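Local coordinates for Dps family DNA-binding stress response protein (Thermosynechococcus elongatus, PDB 2C41), which probably binds and oxidises iron and, as in other twelve-subunit Dps proteins, may bind DNA and protect it under stress, at residues A20-M25 / A57-L62; T14-Q19 / Q72-P77; W34-P39 / L93-M98; L27-Y32 / L46-Q51. All coordinates share one frame; numbering follows the deposited sequence.

Interaction 1. Residues A20-M25 / A57-L62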
# COMPACT_ATOMS: atom_id res chain seq x y z
N ALA C 20 13.18 13.48 29.29
CA ALA C 20 14.32 14.37 29.03
C ALA C 20 15.49 13.59 28.44
O ALA C 20 16.12 14.06 27.48
CB ALA C 20 14.74 15.11 30.32
N ASN C 21 15.77 12.41 28.99
CA ASN C 21 16.81 11.52 28.47
C ASN C 21 16.56 11.10 27.02
O ASN C 21 17.49 11.05 26.22
CB ASN C 21 17.02 10.28 29.34
CG ASN C 21 17.75 10.59 30.64
OD1 ASN C 21 17.77 9.77 31.57
ND2 ASN C 21 18.36 11.76 30.72
N ALA C 22 15.30 10.82 26.69
CA ALA C 22 14.94 10.45 25.32
C ALA C 22 15.24 11.60 24.35
O ALA C 22 15.77 11.38 23.25
CB ALA C 22 13.48 10.04 25.24
N VAL C 23 14.91 12.82 24.76
CA VAL C 23 15.17 14.01 23.93
C VAL C 23 16.67 14.20 23.70
O VAL C 23 17.11 14.38 22.56
CB VAL C 23 14.55 15.28 24.57
CG1 VAL C 23 15.02 16.54 23.84
CG2 VAL C 23 13.02 15.17 24.56
N VAL C 24 17.47 14.16 24.77
CA VAL C 24 18.93 14.34 24.64
C VAL C 24 19.57 13.20 23.85
O VAL C 24 20.43 13.43 23.00
CB VAL C 24 19.61 14.52 26.03
CG1 VAL C 24 21.16 14.54 25.90
CG2 VAL C 24 19.11 15.78 26.68
N MET C 25 19.14 11.97 24.13
CA MET C 25 19.64 10.81 23.43
C MET C 25 19.33 10.90 21.93
O MET C 25 20.17 10.57 21.08
CB MET C 25 19.00 9.55 24.00
CG MET C 25 19.76 8.32 23.67
SD MET C 25 21.35 8.32 24.53
CE MET C 25 21.97 6.80 23.83
N ALA C 57 10.74 8.09 19.00
CA ALA C 57 9.36 7.66 19.24
C ALA C 57 9.03 7.61 20.72
O ALA C 57 7.87 7.76 21.11
CB ALA C 57 9.13 6.30 18.61
N MET C 58 10.05 7.41 21.55
CA MET C 58 9.86 7.31 22.99
C MET C 58 9.53 8.64 23.64
O MET C 58 8.91 8.66 24.71
CB MET C 58 11.12 6.74 23.64
CG MET C 58 11.49 5.38 23.11
SD MET C 58 12.91 4.78 24.04
CE MET C 58 13.40 3.40 23.02
N ILE C 59 9.93 9.74 23.01
CA ILE C 59 9.71 11.07 23.58
C ILE C 59 8.23 11.31 23.85
O ILE C 59 7.84 11.64 24.97
CB ILE C 59 10.27 12.20 22.68
CG1 ILE C 59 11.79 12.05 22.52
CG2 ILE C 59 9.90 13.56 23.26
CD1 ILE C 59 12.37 12.84 21.36
N ASP C 60 7.40 11.12 22.83
CA ASP C 60 5.97 11.36 22.98
C ASP C 60 5.31 10.35 23.93
O ASP C 60 4.42 10.72 24.69
CB ASP C 60 5.28 11.36 21.62
CG ASP C 60 3.89 11.96 21.70
OD1 ASP C 60 2.92 11.18 21.62
OD2 ASP C 60 3.77 13.18 21.88
N GLU C 61 5.77 9.10 23.90
CA GLU C 61 5.22 8.06 24.78
C GLU C 61 5.45 8.40 26.25
O GLU C 61 4.54 8.29 27.08
CB GLU C 61 5.86 6.71 24.49
CG GLU C 61 5.53 6.13 23.15
CD GLU C 61 5.64 4.63 23.19
OE1 GLU C 61 6.73 4.11 22.88
OE2 GLU C 61 4.65 3.98 23.57
N LEU C 62 6.68 8.82 26.57
CA LEU C 62 7.06 9.17 27.93
C LEU C 62 6.42 10.47 28.39
O LEU C 62 6.01 10.60 29.55
CB LEU C 62 8.59 9.25 28.05
CG LEU C 62 9.31 7.91 27.92
CD1 LEU C 62 10.80 8.14 27.57
CD2 LEU C 62 9.15 7.09 29.21
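Ala-22 and Ile-59 make the close part of this contact, with their CA atoms 5.5 Å apart. The methyl of Ala-22 points toward the other helix and packs on aliphatic side chains of segment 57-62: its CB lies 3.8 Å from CG1 of Ile-59 and 4.0 Å from CD1 of Leu-62. Next to it the side chains of Val-23 and Ile-59 cross at about a right angle, CG2 of Val-23 meeting CG2 of Ile-59 at 3.7 Å. In Ile-59, chi1 -62° sets CG1 beside the backbone N and toward Ala-22, and CD1 extends on to Val-23 CA. This is the antiparallel pairing of helices 6-35 and 41-68 in the ferritin-like four-helix bundle, with local axes 8.4 Å apart at 163°. Replacing Ile-59 with an alanine would probably open a gap beside Ala-22 and leave the CG2 methyl of Val-23 without its partner. Met-58 is the loose part, its CB 4.4 Å from Ala-22 CB and its end leading away. On the partly exposed side, Glu-61 forms a salt bridge with Arg-134, while Asp-60 forms one with Lys-30 and accepts a hydrogen bond from Trp-34 NE1, both of a second subunit.

Interaction 2. Residues T14-Q19 / Q72-P77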
# COMPACT_ATOMS: atom_id res chain seq x y z
N THR C 14 10.18 10.20 37.68
CA THR C 14 10.91 9.29 36.78
C THR C 14 10.56 9.57 35.32
O THR C 14 11.44 9.56 34.47
CB THR C 14 10.69 7.79 37.08
OG1 THR C 14 9.40 7.36 36.60
CG2 THR C 14 10.85 7.49 38.58
N LEU C 15 9.29 9.84 35.04
CA LEU C 15 8.87 10.06 33.64
C LEU C 15 9.50 11.32 33.06
O LEU C 15 9.89 11.34 31.90
CB LEU C 15 7.34 10.11 33.50
CG LEU C 15 6.65 8.75 33.66
CD1 LEU C 15 5.18 8.91 34.04
CD2 LEU C 15 6.82 7.86 32.40
N LYS C 16 9.61 12.36 33.87
CA LYS C 16 10.24 13.60 33.41
C LYS C 16 11.71 13.37 33.06
O LYS C 16 12.19 13.80 32.01
CB LYS C 16 10.09 14.72 34.45
CG LYS C 16 8.66 15.20 34.62
CD LYS C 16 8.66 16.66 35.07
CE LYS C 16 7.61 16.98 36.11
NZ LYS C 16 6.31 16.24 36.07
N ARG C 17 12.43 12.67 33.95
CA ARG C 17 13.83 12.34 33.72
C ARG C 17 13.98 11.47 32.47
O ARG C 17 14.84 11.73 31.63
CB ARG C 17 14.43 11.63 34.94
CG ARG C 17 15.88 11.14 34.72
CD ARG C 17 16.55 10.67 36.04
NE ARG C 17 15.62 10.04 36.97
CZ ARG C 17 15.06 8.83 36.82
NH1 ARG C 17 15.33 8.09 35.75
NH2 ARG C 17 14.22 8.37 37.75
N GLU C 18 13.15 10.44 32.37
CA GLU C 18 13.20 9.51 31.25
C GLU C 18 12.88 10.23 29.93
O GLU C 18 13.56 10.02 28.92
CB GLU C 18 12.25 8.33 31.50
CG GLU C 18 12.70 7.42 32.66
CD GLU C 18 13.72 6.36 32.25
OE1 GLU C 18 14.16 6.35 31.07
OE2 GLU C 18 14.09 5.53 33.11
N GLN C 19 11.86 11.08 29.96
CA GLN C 19 11.47 11.84 28.77
C GLN C 19 12.61 12.76 28.33
O GLN C 19 12.96 12.79 27.15
CB GLN C 19 10.22 12.69 29.05
CG GLN C 19 9.84 13.59 27.87
CD GLN C 19 9.05 14.81 28.29
OE1 GLN C 19 8.92 15.77 27.53
NE2 GLN C 19 8.53 14.80 29.51
N GLN C 72 2.26 16.60 34.43
CA GLN C 72 2.73 17.29 33.24
C GLN C 72 4.11 16.78 32.85
O GLN C 72 4.95 16.50 33.72
CB GLN C 72 2.84 18.79 33.51
CG GLN C 72 1.49 19.50 33.65
CD GLN C 72 1.62 21.01 33.52
OE1 GLN C 72 0.66 21.70 33.21
NE2 GLN C 72 2.82 21.52 33.75
N PRO C 73 4.38 16.70 31.53
CA PRO C 73 5.71 16.31 31.10
C PRO C 73 6.67 17.49 31.19
O PRO C 73 6.25 18.62 31.46
CB PRO C 73 5.49 15.95 29.63
CG PRO C 73 4.39 16.86 29.19
CD PRO C 73 3.49 17.01 30.40
N VAL C 74 7.96 17.24 30.97
CA VAL C 74 8.89 18.32 30.70
C VAL C 74 8.40 18.92 29.38
O VAL C 74 7.98 18.18 28.48
CB VAL C 74 10.34 17.81 30.56
CG1 VAL C 74 11.30 18.98 30.33
CG2 VAL C 74 10.76 17.03 31.82
N ALA C 75 8.44 20.24 29.25
CA ALA C 75 7.92 20.88 28.03
C ALA C 75 8.70 22.13 27.60
O ALA C 75 8.89 22.36 26.41
CB ALA C 75 6.44 21.21 28.20
N ASP C 76 9.15 22.93 28.56
CA ASP C 76 9.98 24.09 28.23
C ASP C 76 11.33 23.60 27.70
O ASP C 76 12.02 22.87 28.39
CB ASP C 76 10.21 24.99 29.46
CG ASP C 76 8.93 25.59 30.03
OD1 ASP C 76 9.04 26.36 31.02
OD2 ASP C 76 7.81 25.31 29.52
N PRO C 77 11.70 23.98 26.46
CA PRO C 77 13.00 23.53 25.93
C PRO C 77 14.20 23.75 26.86
O PRO C 77 15.11 22.91 26.88
CB PRO C 77 13.15 24.35 24.66
CG PRO C 77 11.74 24.51 24.19
CD PRO C 77 10.98 24.79 25.46
O HOH W 1 3.68 17.27 37.01
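Lys-16 makes the polar link to Gln-72: its NZ donates to Gln-72 O at 2.7 Å, arriving nearly along the C=O axis at 164°. One water reinforces the link, accepting from Lys-16 NZ at 3.0 Å and from the backbone N of Gln-72 at the same distance, so the ammonium group reaches the carbonyl directly and the backbone N through the water. Bends at chi3 and chi4 turn the end of the lysine chain onto the loop. A leucine in place of Lys-16 would probably leave the Gln-72 carbonyl without this donor and the bridging water with one mate fewer. Segment 72-77 belongs to the long connection between helices 41-68 and 95-122, which in Dps proteins carries a short helix, here 80-83, against the outside of the bundle. Van der Waals contacts centre on Val-74, whose CG2 rests on the root of the lysine, 3.6 Å from Lys-16 CB and 3.5 Å from Lys-16 O. Beside it Gln-19, with CG opposite its backbone N (chi1 175°) and the chain extended, brings its amide against the backbone of Val-74 and the ring of Pro-73. Farther along the loop, Asp-76 forms a salt bridge with Lys-31 of a second subunit.

Interaction 3. Residues W34-P39 / L93-M98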
# COMPACT_ATOMS: atom_id res chain seq x y z
N TRP C 34 24.90 13.05 11.61
CA TRP C 34 25.42 14.13 10.77
C TRP C 34 26.94 14.13 10.66
O TRP C 34 27.49 14.45 9.59
CB TRP C 34 24.96 15.49 11.30
CG TRP C 34 23.47 15.69 11.26
CD1 TRP C 34 22.61 15.24 10.29
CD2 TRP C 34 22.68 16.41 12.20
NE1 TRP C 34 21.33 15.62 10.59
CE2 TRP C 34 21.34 16.35 11.75
CE3 TRP C 34 22.97 17.11 13.38
CZ2 TRP C 34 20.29 16.96 12.45
CZ3 TRP C 34 21.92 17.71 14.08
CH2 TRP C 34 20.60 17.64 13.60
N LEU C 35 27.62 13.81 11.75
CA LEU C 35 29.06 14.02 11.86
C LEU C 35 29.90 12.76 11.65
O LEU C 35 31.12 12.83 11.64
CB LEU C 35 29.41 14.68 13.20
CG LEU C 35 28.77 16.05 13.49
CD1 LEU C 35 29.47 16.71 14.66
CD2 LEU C 35 28.79 16.98 12.26
N THR C 36 29.24 11.63 11.45
CA THR C 36 29.99 10.40 11.19
C THR C 36 30.74 10.52 9.84
O THR C 36 30.35 11.30 8.96
CB THR C 36 29.11 9.13 11.35
OG1 THR C 36 29.95 7.96 11.45
CG2 THR C 36 28.12 9.00 10.21
N TYR C 37 31.83 9.79 9.71
CA TYR C 37 32.74 9.95 8.57
C TYR C 37 33.56 8.68 8.39
O TYR C 37 33.56 7.81 9.26
CB TYR C 37 33.66 11.15 8.80
CG TYR C 37 34.55 11.01 10.03
CD1 TYR C 37 35.83 10.47 9.93
CD2 TYR C 37 34.09 11.40 11.30
CE1 TYR C 37 36.65 10.32 11.06
CE2 TYR C 37 34.89 11.27 12.43
CZ TYR C 37 36.17 10.73 12.31
OH TYR C 37 36.97 10.60 13.43
N GLY C 38 34.26 8.59 7.27
CA GLY C 38 35.14 7.48 6.99
C GLY C 38 34.49 6.43 6.12
O GLY C 38 33.32 6.58 5.72
N PRO C 39 35.22 5.34 5.82
CA PRO C 39 34.76 4.30 4.90
C PRO C 39 33.48 3.56 5.32
O PRO C 39 32.91 2.82 4.51
CB PRO C 39 35.94 3.32 4.86
CG PRO C 39 37.12 4.10 5.33
CD PRO C 39 36.58 5.09 6.32
N LEU C 93 34.23 14.54 17.93
CA LEU C 93 34.44 13.15 18.36
C LEU C 93 34.80 12.28 17.16
O LEU C 93 34.32 12.52 16.05
CB LEU C 93 33.17 12.58 19.00
CG LEU C 93 32.51 13.31 20.18
CD1 LEU C 93 31.20 12.61 20.54
CD2 LEU C 93 33.44 13.39 21.37
N THR C 94 35.63 11.26 17.40
CA THR C 94 35.83 10.23 16.38
C THR C 94 34.58 9.36 16.33
O THR C 94 33.75 9.39 17.26
CB THR C 94 37.04 9.32 16.69
OG1 THR C 94 36.77 8.52 17.85
CG2 THR C 94 38.33 10.14 16.89
N VAL C 95 34.44 8.58 15.27
CA VAL C 95 33.33 7.63 15.18
C VAL C 95 33.36 6.65 16.37
O VAL C 95 32.32 6.39 16.99
CB VAL C 95 33.30 6.89 13.82
CG1 VAL C 95 32.15 5.93 13.76
CG2 VAL C 95 33.17 7.90 12.68
N LYS C 96 34.55 6.13 16.69
CA LYS C 96 34.69 5.23 17.85
C LYS C 96 34.16 5.89 19.13
O LYS C 96 33.42 5.27 19.88
CB LYS C 96 36.15 4.80 18.03
CG LYS C 96 36.37 3.90 19.24
CD LYS C 96 37.77 3.32 19.25
CE LYS C 96 37.89 2.28 20.35
NZ LYS C 96 38.84 1.20 19.97
N GLN C 97 34.55 7.15 19.35
CA GLN C 97 34.09 7.92 20.51
C GLN C 97 32.58 8.11 20.53
O GLN C 97 31.96 8.04 21.59
CB GLN C 97 34.79 9.28 20.58
CG GLN C 97 36.20 9.18 21.14
CD GLN C 97 37.01 10.47 20.98
OE1 GLN C 97 36.75 11.30 20.11
NE2 GLN C 97 38.03 10.62 21.84
N MET C 98 31.99 8.37 19.37
CA MET C 98 30.52 8.50 19.28
C MET C 98 29.83 7.23 19.75
O MET C 98 28.87 7.28 20.53
CB MET C 98 30.09 8.78 17.83
CG MET C 98 30.51 10.14 17.30
SD MET C 98 30.07 10.26 15.55
CE MET C 98 31.08 11.67 15.10
O HOH W 2 33.10 14.26 14.08
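Thr-94 and Val-95, at the capped start of helix 95-122, meet Thr-36 and Tyr-37, where the chain leaves helix 6-35. The cap is a capping box: Gln-97 N donates to Thr-94 OG1 at 3.0 Å, and Thr-94 N to Gln-97 OE1 at 2.9 Å. One methyl of Val-95 does most of the touching. Its CG2 lies over a face of the Tyr-37 ring in a CH-pi contact, 4.0 Å from the centroid and 19° off the normal, and 3.4 Å from OG1 of Thr-36, a buried hydroxyl for which the model holds no partner. Tyr-37 keeps its CG between backbone N and carbonyl carbon (chi1 61°), which swings the ring toward Thr-94; the hydroxyl then passes 3.2 Å from Thr-94 CA and hydrogen-bonds to Gly-153 O of a third subunit. In the ferritin-like bundle the long connection after helix 41-68 runs back along its length, and it is here that it delivers helix 95-122 beside the end of helix 6-35. One turn into that helix, the extended Met-98 sets its CE 3.9 Å from Leu-35 CB. A water donates to Leu-93 O at 2.9 Å and only weakly to Leu-35 O.

Interaction 4. Residues L27-Y32 / L46-Q51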
# COMPACT_ATOMS: atom_id res chain seq x y z
N LEU C 27 18.83 13.75 20.19
CA LEU C 27 19.66 14.81 19.64
C LEU C 27 21.13 14.37 19.52
O LEU C 27 21.79 14.73 18.54
CB LEU C 27 19.51 16.10 20.45
CG LEU C 27 18.13 16.77 20.39
CD1 LEU C 27 18.06 17.91 21.39
CD2 LEU C 27 17.79 17.24 18.98
N ASN C 28 21.61 13.59 20.48
CA ASN C 28 22.93 12.95 20.35
C ASN C 28 23.01 12.09 19.09
O ASN C 28 23.98 12.17 18.35
CB ASN C 28 23.26 12.08 21.57
CG ASN C 28 23.67 12.89 22.78
OD1 ASN C 28 23.89 12.32 23.86
ND2 ASN C 28 23.79 14.19 22.63
N TYR C 29 22.00 11.24 18.88
CA TYR C 29 21.96 10.40 17.67
C TYR C 29 22.02 11.20 16.38
O TYR C 29 22.67 10.79 15.42
CB TYR C 29 20.75 9.46 17.68
CG TYR C 29 21.06 8.07 18.22
CD1 TYR C 29 22.07 7.29 17.63
CD2 TYR C 29 20.36 7.54 19.30
CE1 TYR C 29 22.36 6.01 18.11
CE2 TYR C 29 20.64 6.26 19.78
CZ TYR C 29 21.64 5.50 19.18
OH TYR C 29 21.93 4.24 19.64
N LYS C 30 21.34 12.35 16.37
CA LYS C 30 21.38 13.22 15.20
C LYS C 30 22.80 13.76 14.98
O LYS C 30 23.28 13.79 13.84
CB LYS C 30 20.35 14.35 15.31
CG LYS C 30 18.90 13.90 15.14
CD LYS C 30 18.68 12.99 13.91
CE LYS C 30 18.91 13.73 12.59
NZ LYS C 30 18.17 13.13 11.44
N LYS C 31 23.48 14.15 16.06
CA LYS C 31 24.88 14.54 15.94
C LYS C 31 25.71 13.44 15.28
O LYS C 31 26.44 13.70 14.32
CB LYS C 31 25.47 14.93 17.29
CG LYS C 31 26.99 15.08 17.28
CD LYS C 31 27.48 15.61 18.60
CE LYS C 31 29.00 15.80 18.60
NZ LYS C 31 29.47 16.15 19.97
N TYR C 32 25.58 12.20 15.77
CA TYR C 32 26.34 11.09 15.21
C TYR C 32 25.99 10.87 13.73
O TYR C 32 26.88 10.72 12.90
CB TYR C 32 26.16 9.80 16.03
CG TYR C 32 26.26 9.98 17.54
CD1 TYR C 32 27.15 10.91 18.11
CD2 TYR C 32 25.50 9.18 18.39
CE1 TYR C 32 27.24 11.06 19.51
CE2 TYR C 32 25.59 9.32 19.78
CZ TYR C 32 26.45 10.25 20.33
OH TYR C 32 26.52 10.38 21.69
N LEU C 46 23.20 5.45 8.44
CA LEU C 46 21.91 4.75 8.57
C LEU C 46 21.66 4.22 9.98
O LEU C 46 20.57 4.40 10.52
CB LEU C 46 21.82 3.60 7.57
CG LEU C 46 21.62 4.08 6.13
CD1 LEU C 46 21.79 2.94 5.12
CD2 LEU C 46 20.24 4.74 6.01
N LEU C 47 22.67 3.58 10.58
CA LEU C 47 22.54 3.07 11.94
C LEU C 47 22.08 4.15 12.90
O LEU C 47 21.13 3.96 13.66
CB LEU C 47 23.85 2.45 12.44
CG LEU C 47 23.78 1.96 13.89
CD1 LEU C 47 23.10 0.59 14.00
CD2 LEU C 47 25.18 1.91 14.47
N PHE C 48 22.75 5.30 12.86
CA PHE C 48 22.44 6.39 13.78
C PHE C 48 21.04 6.95 13.55
O PHE C 48 20.36 7.29 14.50
CB PHE C 48 23.51 7.48 13.69
CG PHE C 48 24.88 7.03 14.18
CD1 PHE C 48 26.03 7.31 13.44
CD2 PHE C 48 25.00 6.33 15.38
CE1 PHE C 48 27.29 6.89 13.89
CE2 PHE C 48 26.26 5.91 15.85
CZ PHE C 48 27.40 6.19 15.10
N GLU C 49 20.61 7.00 12.30
CA GLU C 49 19.26 7.45 11.99
C GLU C 49 18.22 6.44 12.48
O GLU C 49 17.20 6.81 13.05
CB GLU C 49 19.11 7.73 10.49
CG GLU C 49 17.76 8.34 10.12
CD GLU C 49 17.59 9.81 10.53
OE1 GLU C 49 18.43 10.38 11.25
OE2 GLU C 49 16.57 10.40 10.12
N GLU C 50 18.50 5.15 12.27
CA GLU C 50 17.56 4.09 12.63
C GLU C 50 17.36 4.02 14.14
O GLU C 50 16.22 4.05 14.62
CB GLU C 50 18.04 2.75 12.07
CG GLU C 50 17.89 2.66 10.57
CD GLU C 50 18.72 1.55 9.95
OE1 GLU C 50 19.65 1.03 10.62
OE2 GLU C 50 18.45 1.22 8.79
N GLN C 51 18.47 3.97 14.88
CA GLN C 51 18.38 3.90 16.34
C GLN C 51 17.87 5.23 16.90
O GLN C 51 17.04 5.25 17.81
CB GLN C 51 19.70 3.41 16.95
CG GLN C 51 20.12 2.07 16.32
CD GLN C 51 21.11 1.24 17.13
OE1 GLN C 51 21.15 0.03 16.98
NE2 GLN C 51 21.90 1.87 17.98
O HOH W 3 15.80 12.82 9.88
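The Phe-48 ring takes Tyr-32 CB over one face, a CH-pi contact with CB 3.5 Å from the centroid and 8° off the normal, and meets Tyr-29 at its edge, Phe-48 CD2 lying 3.8 Å from Tyr-29 CE1. The Tyr-29 ring has the carbonyl carbon (C) of Gln-51 over one face, offset toward the rim. The Tyr-32 ring carries Asn-28 O 3.2 Å above its plane, over its centre, and is set obliquely to the Phe-48 ring, centroids 5.6 Å apart and planes at 59°. These aromatics fill the seam between helices 6-35 and 41-68, an antiparallel pair of the ferritin-like four-helix bundle. Phe-48 CG stands beside its backbone N (chi1 -66°), directing the ring across the seam. Tyr-32 sends its hydroxyl away to Glu-101 on helix 95-122. Gln-51 NE2 donates to the hydroxyl of Tyr-29 in a bent bond, although that oxygen is less surely placed. At the flank, where Glu-49 is partly exposed, the buried Lys-30 curls round to it and also pairs with Asp-60 of a second subunit. In the salt bridge Lys-30 NZ meets the syn lone pair of Glu-49 OE1 at 2.8 Å, while a water donates to Glu-49 OE2 at 2.6 Å.

Overall arrangement
All four contacts use helix 6-35, from interaction 2 through 1 and 4 to interaction 3 at its C-terminal end. Interactions 1 and 4, centres about 14 Å apart, lie on the same seam with helix 41-68; along the chain 4 is nested within 1, and 1 within 2. Interaction 3 crosses the other three, because 34-39 falls between their segments while 93-98 lies beyond them all. Its centre is about 30 Å from that of interaction 2, across the chain's centre. Interactions 1 and 2 touch, as do 3 and 4, whereas 1 and 4 merely adjoin in sequence. Each contact also touches the second subunit, so the bundle core adjoins the subunit interface, which in Dps proteins generally houses the ferroxidase sites.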